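Local coordinates for protein glyoxylate reductase (Paecilomyces sp. J18, PDB 3WNV) that probably catalyses the reduction of glyoxylate to glycolate with a nicotinamide cofactor, as a member of the D-isomer-specific 2-hydroxyacid dehydrogenases, at residues A[103-108]-A[318-323]; A[83-88]-A[302-307]; A[150-155]-A[174-179]; A[114-119]-A[167-172]. All blocks are in the same frame, centred on the assembly; numbering follows the deposited sequence.

The four contacts fall into two pairs, one at each parallel sheet of the chain. Interactions 1 and 2 have centres about 9 Å apart and touch, because strands 103-105 and 81-85 are neighbours in the five-stranded sheet; Thr107 of the first also packs on Val307 of the second. Interactions 3 and 4, with centres about 14 Å apart, share helix 164-175 beside the seven-stranded, Rossmann-type sheet. Between the pairs the closest centres are those of interactions 2 and 4, about 19 Å apart, with nearest atoms about 7 Å apart. The sulfate ion sits in interaction 2, on the loop after strand 81-85, where it also meets Arg244.

Interaction 1. Residues A[103-108]-A[318-323]; sequences AISSTP and GELLTQ
Thr322 meets the segment 103-108 through both its side chain and its backbone, and the tight end of the contact is built on it. Its hydroxyl OG1 donates to Ser106 O at 2.7 Å. In return, Ser106 N donates to Thr322 O at 3.2 Å, with an N-H...O angle of 157°. With chi1 at 52°, the hydroxyl sits between the backbone N and the carbonyl carbon, while the methyl faces the proline ring, Thr322 CG2 lying 3.8 Å from Pro108 CG. A backbone bridge between Ser105 and Gln323 follows, and there Gln323 CA makes a CH...O contact of 3.3 Å with Ile104 O. Leu320 CD1 closes over this strand, 3.8 Å from Ser105 CB.

The Ala103 end is apolar, without a direct hydrogen bond between the segments: its CB touches Leu320 CD1 at 3.6 Å and Gln323 NE2 at 3.7 Å, an amide that bonds instead to Gln327. The loose side lies at Glu319 and Leu321, which turn to solvent. Since Thr322 OG1 also receives Asn310 ND2, one hydroxyl links helix 297-317 to the loop just after strand 103-105, an edge strand of the five-stranded sheet, which is covered by directional bonds at one end and mainly apolar packing at the other.

Interaction 2. Residues A[83-88]-A[302-307]; sequences CHNGAG and EMELLV. With SO4 (sulfate ion), chain C.
Glu304 OE2 accepts a hydrogen bond of 2.7 Å from a water that Asn85 ND2 reaches only weakly, at 3.4 Å, so this polar link across the contact is indirect. The same carboxylate is held by the backbone amides of Val13 and His14, and Asn85 ND2 has a firmer partner in Tyr55 OH. The amide and carboxylate planes stand 75° apart.

The direct contact is van der Waals packing of strand 83-85 on helix 302-307, whose segment axes run antiparallel at 177°. Val307 straddles the strand: its CG1 is 3.3 Å from Cys83 O and its CG2 is 3.5 Å from Asn85 CA. Met303, bent at chi3 (82°), carries its methyl to the amide oxygen, with CE 3.3 Å from Asn85 OD1.

Past the strand the chain folds back, His84 NE2 donating to Gly88 O at 2.9 Å. The amides of this loop then point to the sulfate: Ala87 N reaches O2 at 3.0 Å and Gly88 N reaches O3 at 2.8 Å, with Arg244 as a further donor. In this family such a loop binds the substrate carboxylate, and two backbone N-H groups with an arginine are suited to an anion, so the sulfate may mark that position.

Interaction 3. Residues A[150-155]-A[174-179]; sequences HDPNGK and RAFGMN
Gly154 N donates to Gly177 O at 2.9 Å, approaching 49° out of the carbonyl plane. It is one of two backbone hydrogen bonds across the contact; in the other, Asn179 N donates to Lys155 O at 3.0 Å. Each segment is shaped to offer these groups. Pro152 to Lys155 form a type II beta turn, closed by Lys155 N on Pro152 O at 3.0 Å. Gly177 ends the helix in a Schellman motif, where its positive phi of 85° is easily adopted without a side chain. Within its own segment, Lys155 NZ bonds to Asp151 O.

A single water supplies the solvent-mediated link: it donates to Gly154 O at 2.8 Å and to Asn179 OD1 at 3.0 Å, bridging the exposed flank of the turn.

Apolar packing belongs to Pro152, which meets two residues. Its CG lies near the plane of the Phe176 ring, at the edge, and is 4.0 Å from Phe176 CB. Its CB is 3.9 Å from Met178 CG, an atom that chi1 of -55° sets beside the backbone N and against the proline. Asn153 OD1 packs 3.6 Å from Gly177 CA.

The arrangement joins the entrances of the two parallel strands of a beta-alpha-beta unit: the turn leads into strand 156-160, helix 164-175 follows, and Asn179 opens the adjacent parallel strand 179-183, where it pairs with Leu157. Helix 112-127 lies against the apolar side, Ile124 touching both Pro152 and Phe176, and Met123 touching Met178.

Interaction 4. Residues A[114-119]-A[167-172]; sequences ATADVA and REVARR
A helix-helix packing face beside the Rossmann-type sheet is formed where Ala116 and Asp117 of helix 112-127 meet Val169 and Arg172 of helix 164-175, the helix that follows the strand and carries the end of a GxGxxG-like sequence, probably the dinucleotide-binding turn. The short segment axes approach to 8.6 Å and cross at -47°. Small residues allow this closeness: Val169 CG2 rests 3.6 Å from Ala116 CB and 3.8 Å from Ala119 CB.

Over this apolar patch lies a salt-bridge network. Arg172 grips Asp117 side-on, NE and NH2 both bonding to the one oxygen OD1 at 2.8 Å each. The acid oxygen lies at the edge of the guanidinium, near its plane, and the carboxylate and guanidinium planes are 37° apart. Ala116 CB covers one face of the guanidinium, offset toward its rim. The arginine's extended chain from CG to NE takes the group across to the neighbouring helix.

At its other end, Arg172 NH1 bonds to Glu168 OE1 at 2.9 Å, on the anti lone pair, and to the backbone Glu168 O at 3.0 Å. Arg171 NE also reaches Glu168 OE1, at 3.1 Å, coming from above the carboxylate plane. NH2 has a further partner in Asn113 OD1, and Arg171 pairs with Asp194. With five bonds to two acids, a backbone carbonyl and Asn113, the Arg172 guanidinium is probably fixed in rotation and kept charged, its positive charge balanced by an acid on each helix.

Interaction 1. Residues A[103-108]-A[318-323]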
loop_
_atom_site.group_PDB
_atom_site.type_symbol
_atom_site.label_atom_id
_atom_site.label_comp_id
_atom_site.label_asym_id
_atom_site.label_seq_id
_atom_site.Cartn_x
_atom_site.Cartn_y
_atom_site.Cartn_z
ATOM N N ALA A 103 13.312 15.400 -6.722
ATOM C CA ALA A 103 11.846 15.390 -6.667
ATOM C C ALA A 103 11.363 13.968 -6.821
ATOM O O ALA A 103 11.927 13.218 -7.626
ATOM C CB ALA A 103 11.264 16.279 -7.756
ATOM N N ILE A 104 10.336 13.581 -6.053
ATOM C CA ILE A 104 9.830 12.218 -6.061
ATOM C C ILE A 104 8.376 12.213 -6.508
ATOM O O ILE A 104 7.586 13.046 -6.059
ATOM C CB ILE A 104 9.823 11.648 -4.625
ATOM C CG1 ILE A 104 11.198 11.837 -3.974
ATOM C CG2 ILE A 104 9.388 10.197 -4.604
ATOM C CD1 ILE A 104 12.227 10.822 -4.388
ATOM N N SER A 105 8.022 11.287 -7.397
ATOM C CA SER A 105 6.622 11.032 -7.715
ATOM C C SER A 105 6.222 9.628 -7.306
ATOM O O SER A 105 7.072 8.742 -7.151
ATOM C CB SER A 105 6.363 11.293 -9.221
ATOM O OG SER A 105 7.002 10.322 -10.012
ATOM N N SER A 106 4.922 9.396 -7.062
ATOM C CA SER A 106 4.442 8.055 -6.721
ATOM C C SER A 106 3.281 7.798 -7.654
ATOM O O SER A 106 3.110 8.557 -8.630
ATOM C CB SER A 106 3.935 7.995 -5.263
ATOM O OG SER A 106 3.078 9.105 -5.064
ATOM N N THR A 107 2.497 6.767 -7.362
ATOM C CA THR A 107 1.329 6.435 -8.195
ATOM C C THR A 107 0.040 6.384 -7.369
ATOM O O THR A 107 -0.442 5.285 -7.080
ATOM C CB THR A 107 1.489 5.100 -8.901
ATOM O OG1 THR A 107 1.638 4.035 -7.939
ATOM C CG2 THR A 107 2.712 5.129 -9.823
ATOM N N PRO A 108 -0.561 7.575 -7.150
ATOM C CA PRO A 108 -1.841 7.802 -6.436
ATOM C C PRO A 108 -3.081 7.925 -7.349
ATOM O O PRO A 108 -3.030 8.571 -8.326
ATOM C CB PRO A 108 -1.623 9.183 -5.833
ATOM C CG PRO A 108 -0.862 9.879 -6.917
ATOM C CD PRO A 108 0.178 8.841 -7.304
ATOM N N GLY A 318 10.600 19.254 -17.013
ATOM C CA GLY A 318 11.198 19.573 -15.723
ATOM C C GLY A 318 10.137 19.675 -14.650
ATOM O O GLY A 318 10.252 20.446 -13.683
ATOM N N GLU A 319 9.087 18.889 -14.812
ATOM C CA GLU A 319 8.070 18.810 -13.775
ATOM C C GLU A 319 7.432 17.426 -13.699
ATOM O O GLU A 319 7.382 16.694 -14.679
ATOM C CB GLU A 319 7.021 19.914 -13.952
ATOM C CG GLU A 319 6.153 19.765 -15.176
ATOM C CD GLU A 319 5.925 21.088 -15.869
ATOM O OE1 GLU A 319 6.788 21.982 -15.725
ATOM O OE2 GLU A 319 4.898 21.225 -16.572
ATOM N N LEU A 320 6.965 17.072 -12.512
ATOM C CA LEU A 320 6.291 15.807 -12.295
ATOM C C LEU A 320 4.765 15.942 -12.433
ATOM O O LEU A 320 4.209 17.043 -12.359
ATOM C CB LEU A 320 6.652 15.257 -10.911
ATOM C CG LEU A 320 8.107 14.857 -10.695
ATOM C CD1 LEU A 320 8.377 14.574 -9.197
ATOM C CD2 LEU A 320 8.474 13.635 -11.556
ATOM N N LEU A 321 4.099 14.815 -12.638
ATOM C CA LEU A 321 2.647 14.779 -12.709
ATOM C C LEU A 321 2.043 14.506 -11.335
ATOM O O LEU A 321 1.061 15.139 -10.943
ATOM C CB LEU A 321 2.199 13.695 -13.692
ATOM C CG LEU A 321 2.734 13.851 -15.105
ATOM C CD1 LEU A 321 2.053 12.834 -16.015
ATOM C CD2 LEU A 321 2.488 15.254 -15.602
ATOM N N THR A 322 2.623 13.547 -10.609
ATOM C CA THR A 322 2.145 13.180 -9.288
ATOM C C THR A 322 3.245 13.225 -8.217
ATOM O O THR A 322 3.547 12.213 -7.559
ATOM C CB THR A 322 1.549 11.789 -9.268
ATOM O OG1 THR A 322 2.473 10.838 -9.838
ATOM C CG2 THR A 322 0.233 11.765 -10.054
ATOM N N GLN A 323 3.822 14.395 -8.051
ATOM C CA GLN A 323 4.848 14.605 -7.008
ATOM C C GLN A 323 4.263 14.321 -5.627
ATOM O O GLN A 323 3.108 14.669 -5.352
ATOM C CB GLN A 323 5.358 16.025 -7.058
ATOM C CG GLN A 323 6.541 16.261 -6.102
ATOM C CD GLN A 323 7.212 17.614 -6.301
ATOM O OE1 GLN A 323 6.610 18.549 -6.826
ATOM N NE2 GLN A 323 8.475 17.724 -5.879
#

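Interaction 2. Residues A[83-88]-A[302-307]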
loop_
_atom_site.group_PDB
_atom_site.type_symbol
_atom_site.label_atom_id
_atom_site.label_comp_id
_atom_site.label_asym_id
_atom_site.label_seq_id
_atom_site.Cartn_x
_atom_site.Cartn_y
_atom_site.Cartn_z
ATOM N N CYS A 83 11.154 8.458 -9.835
ATOM C CA CYS A 83 9.778 8.178 -10.166
ATOM C C CYS A 83 9.469 6.778 -9.703
ATOM O O CYS A 83 9.993 5.798 -10.223
ATOM C CB CYS A 83 9.560 8.371 -11.675
ATOM S SG CYS A 83 9.909 10.118 -12.183
ATOM N N HIS A 84 8.619 6.693 -8.678
ATOM C CA HIS A 84 8.363 5.483 -7.931
ATOM C C HIS A 84 7.028 4.831 -8.290
ATOM O O HIS A 84 5.985 5.497 -8.376
ATOM C CB HIS A 84 8.375 5.855 -6.420
ATOM C CG HIS A 84 7.967 4.725 -5.503
ATOM N ND1 HIS A 84 8.828 3.705 -5.142
ATOM C CD2 HIS A 84 6.786 4.463 -4.896
ATOM C CE1 HIS A 84 8.192 2.883 -4.308
ATOM N NE2 HIS A 84 6.951 3.313 -4.163
ATOM N N ASN A 85 7.072 3.525 -8.508
ATOM C CA ASN A 85 5.882 2.739 -8.805
ATOM C C ASN A 85 5.312 2.252 -7.485
ATOM O O ASN A 85 5.856 1.355 -6.817
ATOM C CB ASN A 85 6.232 1.582 -9.732
ATOM C CG ASN A 85 5.010 0.800 -10.137
ATOM O OD1 ASN A 85 4.005 0.823 -9.434
ATOM N ND2 ASN A 85 5.079 0.113 -11.258
ATOM N N GLY A 86 4.208 2.863 -7.093
ATOM C CA GLY A 86 3.555 2.468 -5.836
ATOM C C GLY A 86 2.815 3.639 -5.224
ATOM O O GLY A 86 3.249 4.767 -5.372
ATOM N N ALA A 87 1.680 3.397 -4.551
ATOM C CA ALA A 87 0.994 4.518 -3.928
ATOM C C ALA A 87 1.645 4.775 -2.567
ATOM O O ALA A 87 1.614 5.879 -2.059
ATOM C CB ALA A 87 -0.508 4.176 -3.715
ATOM N N GLY A 88 2.235 3.734 -1.995
ATOM C CA GLY A 88 2.988 3.891 -0.762
ATOM C C GLY A 88 4.466 3.986 -1.120
ATOM O O GLY A 88 4.923 3.323 -2.048
ATOM N N GLU A 302 -1.447 0.224 -15.512
ATOM C CA GLU A 302 -1.779 1.650 -15.308
ATOM C C GLU A 302 -0.749 2.299 -14.383
ATOM O O GLU A 302 -0.363 3.457 -14.583
ATOM C CB GLU A 302 -3.155 1.823 -14.699
ATOM C CG GLU A 302 -3.533 3.283 -14.426
ATOM C CD GLU A 302 -3.756 4.118 -15.697
ATOM O OE1 GLU A 302 -3.813 3.568 -16.831
ATOM O OE2 GLU A 302 -3.858 5.360 -15.554
ATOM N N MET A 303 -0.285 1.547 -13.389
ATOM C CA MET A 303 0.716 2.087 -12.448
ATOM C C MET A 303 2.052 2.344 -13.184
ATOM O O MET A 303 2.608 3.428 -13.082
ATOM C CB MET A 303 0.892 1.156 -11.256
ATOM C CG MET A 303 -0.321 1.117 -10.222
ATOM S SD MET A 303 -0.091 -0.327 -9.214
ATOM C CE MET A 303 1.087 0.326 -8.032
ATOM N N GLU A 304 2.567 1.344 -13.897
ATOM C CA GLU A 304 3.749 1.576 -14.756
ATOM C C GLU A 304 3.641 2.780 -15.697
ATOM O O GLU A 304 4.617 3.540 -15.822
ATOM C CB GLU A 304 4.128 0.309 -15.509
ATOM C CG GLU A 304 4.645 -0.754 -14.581
ATOM C CD GLU A 304 5.113 -2.012 -15.269
ATOM O OE1 GLU A 304 4.771 -2.259 -16.450
ATOM O OE2 GLU A 304 5.798 -2.808 -14.599
ATOM N N LEU A 305 2.516 2.920 -16.397
ATOM C CA LEU A 305 2.341 4.014 -17.350
ATOM C C LEU A 305 2.389 5.373 -16.653
ATOM O O LEU A 305 2.940 6.339 -17.205
ATOM C CB LEU A 305 1.050 3.850 -18.162
ATOM C CG LEU A 305 1.042 2.684 -19.145
ATOM C CD1 LEU A 305 -0.325 2.567 -19.810
ATOM C CD2 LEU A 305 2.119 2.847 -20.191
ATOM N N LEU A 306 1.802 5.445 -15.453
ATOM C CA LEU A 306 1.841 6.673 -14.656
ATOM C C LEU A 306 3.265 7.051 -14.263
ATOM O O LEU A 306 3.647 8.210 -14.351
ATOM C CB LEU A 306 0.944 6.551 -13.401
ATOM C CG LEU A 306 0.839 7.802 -12.507
ATOM C CD1 LEU A 306 0.405 9.053 -13.288
ATOM C CD2 LEU A 306 -0.134 7.471 -11.404
ATOM N N VAL A 307 4.074 6.076 -13.860
ATOM C CA VAL A 307 5.470 6.360 -13.555
ATOM C C VAL A 307 6.215 6.846 -14.794
ATOM O O VAL A 307 7.009 7.799 -14.730
ATOM C CB VAL A 307 6.178 5.105 -12.981
ATOM C CG1 VAL A 307 7.596 5.462 -12.502
ATOM C CG2 VAL A 307 5.372 4.547 -11.810
HETATM S S SO4 C . 1.265 0.149 -2.859
HETATM O O1 SO4 C . 0.882 -0.653 -1.710
HETATM O O2 SO4 C . 0.205 1.073 -3.252
HETATM O O3 SO4 C . 2.422 0.983 -2.421
HETATM O O4 SO4 C . 1.572 -0.705 -3.989
HETATM O O HOH W 1 7.515 -1.815 -12.698
#

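Interaction 3. Residues A[150-155]-A[174-179]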
loop_
_atom_site.group_PDB
_atom_site.type_symbol
_atom_site.label_atom_id
_atom_site.label_comp_id
_atom_site.label_asym_id
_atom_site.label_seq_id
_atom_site.Cartn_x
_atom_site.Cartn_y
_atom_site.Cartn_z
ATOM N N HIS A 150 -22.022 -13.244 9.318
ATOM C CA HIS A 150 -22.861 -12.056 9.521
ATOM C C HIS A 150 -22.969 -11.241 8.247
ATOM O O HIS A 150 -22.006 -11.152 7.460
ATOM C CB HIS A 150 -22.211 -11.190 10.597
ATOM C CG HIS A 150 -22.396 -11.739 11.971
ATOM N ND1 HIS A 150 -23.581 -11.620 12.670
ATOM C CD2 HIS A 150 -21.569 -12.479 12.753
ATOM C CE1 HIS A 150 -23.465 -12.235 13.836
ATOM N NE2 HIS A 150 -22.254 -12.756 13.915
ATOM N N ASP A 151 -24.133 -10.635 8.023
ATOM C CA ASP A 151 -24.334 -9.781 6.865
ATOM C C ASP A 151 -23.752 -8.431 7.156
ATOM O O ASP A 151 -23.824 -7.962 8.294
ATOM C CB ASP A 151 -25.822 -9.579 6.602
ATOM C CG ASP A 151 -26.515 -10.871 6.206
ATOM O OD1 ASP A 151 -25.850 -11.754 5.607
ATOM O OD2 ASP A 151 -27.713 -10.984 6.514
ATOM N N PRO A 152 -23.166 -7.802 6.140
ATOM C CA PRO A 152 -22.727 -6.409 6.336
ATOM C C PRO A 152 -23.873 -5.419 6.346
ATOM O O PRO A 152 -23.702 -4.297 6.847
ATOM C CB PRO A 152 -21.843 -6.149 5.116
ATOM C CG PRO A 152 -22.312 -7.120 4.070
ATOM C CD PRO A 152 -22.763 -8.353 4.832
ATOM N N ASN A 153 -25.029 -5.808 5.805
ATOM C CA ASN A 153 -26.198 -4.917 5.817
ATOM C C ASN A 153 -26.492 -4.285 7.202
ATOM O O ASN A 153 -26.559 -4.982 8.220
ATOM C CB ASN A 153 -27.449 -5.678 5.302
ATOM C CG ASN A 153 -28.612 -4.767 5.038
ATOM O OD1 ASN A 153 -28.440 -3.692 4.500
ATOM N ND2 ASN A 153 -29.823 -5.187 5.435
ATOM N N GLY A 154 -26.678 -2.967 7.228
ATOM C CA GLY A 154 -26.978 -2.243 8.450
ATOM C C GLY A 154 -25.812 -2.026 9.399
ATOM O O GLY A 154 -25.992 -1.403 10.446
ATOM N N LYS A 155 -24.632 -2.541 9.063
ATOM C CA LYS A 155 -23.497 -2.427 9.959
ATOM C C LYS A 155 -22.629 -1.225 9.620
ATOM O O LYS A 155 -22.639 -0.738 8.502
ATOM C CB LYS A 155 -22.648 -3.692 9.907
ATOM C CG LYS A 155 -23.388 -4.925 10.476
ATOM C CD LYS A 155 -22.434 -6.080 10.695
ATOM C CE LYS A 155 -23.058 -7.067 11.669
ATOM N NZ LYS A 155 -24.414 -7.469 11.195
ATOM N N ARG A 174 -21.168 0.836 0.803
ATOM C CA ARG A 174 -22.527 1.347 0.830
ATOM C C ARG A 174 -23.507 0.501 0.010
ATOM O O ARG A 174 -24.686 0.364 0.381
ATOM C CB ARG A 174 -22.585 2.818 0.359
ATOM C CG ARG A 174 -22.423 3.793 1.506
ATOM C CD ARG A 174 -22.614 5.268 1.073
ATOM N NE ARG A 174 -21.544 5.637 0.180
ATOM C CZ ARG A 174 -20.451 6.314 0.531
ATOM N NH1 ARG A 174 -20.271 6.782 1.772
ATOM N NH2 ARG A 174 -19.544 6.541 -0.386
ATOM N N ALA A 175 -23.031 -0.030 -1.108
ATOM C CA ALA A 175 -23.861 -0.881 -1.952
ATOM C C ALA A 175 -24.172 -2.199 -1.252
ATOM O O ALA A 175 -25.174 -2.861 -1.594
ATOM C CB ALA A 175 -23.211 -1.108 -3.309
ATOM N N PHE A 176 -23.354 -2.552 -0.256
ATOM C CA PHE A 176 -23.607 -3.723 0.600
ATOM C C PHE A 176 -24.496 -3.361 1.789
ATOM O O PHE A 176 -24.747 -4.200 2.644
ATOM C CB PHE A 176 -22.305 -4.389 1.098
ATOM C CG PHE A 176 -21.537 -5.130 0.035
ATOM C CD1 PHE A 176 -20.904 -4.447 -0.996
ATOM C CD2 PHE A 176 -21.406 -6.507 0.089
ATOM C CE1 PHE A 176 -20.194 -5.118 -1.973
ATOM C CE2 PHE A 176 -20.694 -7.193 -0.893
ATOM C CZ PHE A 176 -20.083 -6.507 -1.920
ATOM N N GLY A 177 -24.993 -2.124 1.827
ATOM C CA GLY A 177 -25.900 -1.689 2.872
ATOM C C GLY A 177 -25.242 -1.185 4.155
ATOM O O GLY A 177 -25.923 -1.049 5.187
ATOM N N MET A 178 -23.935 -0.915 4.106
ATOM C CA MET A 178 -23.198 -0.408 5.280
ATOM C C MET A 178 -23.315 1.116 5.462
ATOM O O MET A 178 -23.510 1.843 4.502
ATOM C CB MET A 178 -21.727 -0.805 5.213
ATOM C CG MET A 178 -21.563 -2.294 5.068
ATOM S SD MET A 178 -19.858 -2.780 5.229
ATOM C CE MET A 178 -19.657 -2.879 7.010
ATOM N N ASN A 179 -23.226 1.555 6.721
ATOM C CA ASN A 179 -23.114 2.967 7.073
ATOM C C ASN A 179 -21.629 3.255 7.211
ATOM O O ASN A 179 -20.853 2.401 7.668
ATOM C CB ASN A 179 -23.779 3.233 8.414
ATOM C CG ASN A 179 -25.230 2.898 8.399
ATOM O OD1 ASN A 179 -25.719 2.186 9.274
ATOM N ND2 ASN A 179 -25.937 3.392 7.391
HETATM O O HOH W 2 -24.749 0.765 11.688
#

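Interaction 4. Residues A[114-119]-A[167-172]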
loop_
_atom_site.group_PDB
_atom_site.type_symbol
_atom_site.label_atom_id
_atom_site.label_comp_id
_atom_site.label_asym_id
_atom_site.label_seq_id
_atom_site.Cartn_x
_atom_site.Cartn_y
_atom_site.Cartn_z
ATOM N N ALA A 114 -8.416 -1.422 -7.560
ATOM C CA ALA A 114 -7.994 -2.797 -7.256
ATOM C C ALA A 114 -7.892 -3.062 -5.762
ATOM O O ALA A 114 -8.338 -4.120 -5.275
ATOM C CB ALA A 114 -6.659 -3.089 -7.921
ATOM N N THR A 115 -7.265 -2.124 -5.041
ATOM C CA THR A 115 -7.083 -2.283 -3.606
ATOM C C THR A 115 -8.419 -2.360 -2.907
ATOM O O THR A 115 -8.603 -3.197 -2.041
ATOM C CB THR A 115 -6.338 -1.117 -3.015
ATOM O OG1 THR A 115 -5.041 -1.032 -3.645
ATOM C CG2 THR A 115 -6.125 -1.343 -1.518
ATOM N N ALA A 116 -9.355 -1.479 -3.276
ATOM C CA ALA A 116 -10.696 -1.526 -2.696
ATOM C C ALA A 116 -11.433 -2.816 -3.020
ATOM O O ALA A 116 -12.173 -3.316 -2.172
ATOM C CB ALA A 116 -11.525 -0.272 -3.156
ATOM N N ASP A 117 -11.260 -3.341 -4.231
ATOM C CA ASP A 117 -11.862 -4.611 -4.645
ATOM C C ASP A 117 -11.396 -5.687 -3.681
ATOM O O ASP A 117 -12.231 -6.468 -3.180
ATOM C CB ASP A 117 -11.501 -5.006 -6.095
ATOM C CG ASP A 117 -12.008 -4.037 -7.106
ATOM O OD1 ASP A 117 -12.945 -3.273 -6.785
ATOM O OD2 ASP A 117 -11.464 -4.025 -8.260
ATOM N N VAL A 118 -10.103 -5.689 -3.369
ATOM C CA VAL A 118 -9.555 -6.725 -2.484
ATOM C C VAL A 118 -10.010 -6.470 -1.030
ATOM O O VAL A 118 -10.310 -7.390 -0.323
ATOM C CB VAL A 118 -8.042 -6.843 -2.629
ATOM C CG1 VAL A 118 -7.415 -7.553 -1.436
ATOM C CG2 VAL A 118 -7.715 -7.620 -3.900
ATOM N N ALA A 119 -10.124 -5.213 -0.627
ATOM C CA ALA A 119 -10.608 -4.869 0.724
ATOM C C ALA A 119 -12.012 -5.423 0.926
ATOM O O ALA A 119 -12.320 -5.952 1.980
ATOM C CB ALA A 119 -10.651 -3.371 0.888
ATOM N N ARG A 167 -12.346 6.057 -0.164
ATOM C CA ARG A 167 -13.562 6.484 -0.831
ATOM C C ARG A 167 -14.114 5.391 -1.728
ATOM O O ARG A 167 -15.334 5.227 -1.826
ATOM C CB ARG A 167 -13.358 7.763 -1.648
ATOM C CG ARG A 167 -13.547 9.049 -0.880
ATOM C CD ARG A 167 -13.505 10.257 -1.852
ATOM N NE ARG A 167 -12.180 10.425 -2.474
ATOM C CZ ARG A 167 -11.170 11.052 -1.865
ATOM N NH1 ARG A 167 -11.353 11.546 -0.655
ATOM N NH2 ARG A 167 -9.973 11.180 -2.444
ATOM N N GLU A 168 -13.225 4.660 -2.398
ATOM C CA GLU A 168 -13.643 3.544 -3.248
ATOM C C GLU A 168 -14.113 2.365 -2.389
ATOM O O GLU A 168 -15.065 1.658 -2.771
ATOM C CB GLU A 168 -12.512 3.097 -4.168
ATOM C CG GLU A 168 -12.150 4.105 -5.210
ATOM C CD GLU A 168 -13.250 4.373 -6.242
ATOM O OE1 GLU A 168 -14.217 3.584 -6.380
ATOM O OE2 GLU A 168 -13.133 5.391 -6.949
ATOM N N VAL A 169 -13.464 2.129 -1.254
ATOM C CA VAL A 169 -14.013 1.115 -0.317
ATOM C C VAL A 169 -15.410 1.511 0.160
ATOM O O VAL A 169 -16.344 0.684 0.151
ATOM C CB VAL A 169 -13.095 0.844 0.864
ATOM C CG1 VAL A 169 -13.759 -0.128 1.856
ATOM C CG2 VAL A 169 -11.788 0.255 0.398
ATOM N N ALA A 170 -15.575 2.784 0.524
ATOM C CA ALA A 170 -16.868 3.277 1.018
ATOM C C ALA A 170 -17.970 3.140 -0.027
ATOM O O ALA A 170 -19.097 2.771 0.308
ATOM C CB ALA A 170 -16.754 4.726 1.481
ATOM N N ARG A 171 -17.651 3.462 -1.284
ATOM C CA ARG A 171 -18.598 3.359 -2.380
ATOM C C ARG A 171 -19.080 1.911 -2.507
ATOM O O ARG A 171 -20.280 1.638 -2.629
ATOM C CB ARG A 171 -17.938 3.816 -3.688
ATOM C CG ARG A 171 -18.870 3.810 -4.925
ATOM C CD ARG A 171 -18.121 4.246 -6.217
ATOM N NE ARG A 171 -16.942 5.085 -5.944
ATOM C CZ ARG A 171 -16.965 6.331 -5.449
ATOM N NH1 ARG A 171 -18.118 6.918 -5.141
ATOM N NH2 ARG A 171 -15.827 6.989 -5.242
ATOM N N ARG A 172 -18.158 0.967 -2.442
ATOM C CA ARG A 172 -18.563 -0.440 -2.516
ATOM C C ARG A 172 -19.370 -0.836 -1.299
ATOM O O ARG A 172 -20.452 -1.432 -1.432
ATOM C CB ARG A 172 -17.330 -1.323 -2.638
ATOM C CG ARG A 172 -16.662 -1.265 -4.027
ATOM C CD ARG A 172 -15.160 -1.538 -3.921
ATOM N NE ARG A 172 -14.527 -1.525 -5.255
ATOM C CZ ARG A 172 -14.301 -0.431 -5.993
ATOM N NH1 ARG A 172 -14.634 0.805 -5.569
ATOM N NH2 ARG A 172 -13.744 -0.585 -7.188
#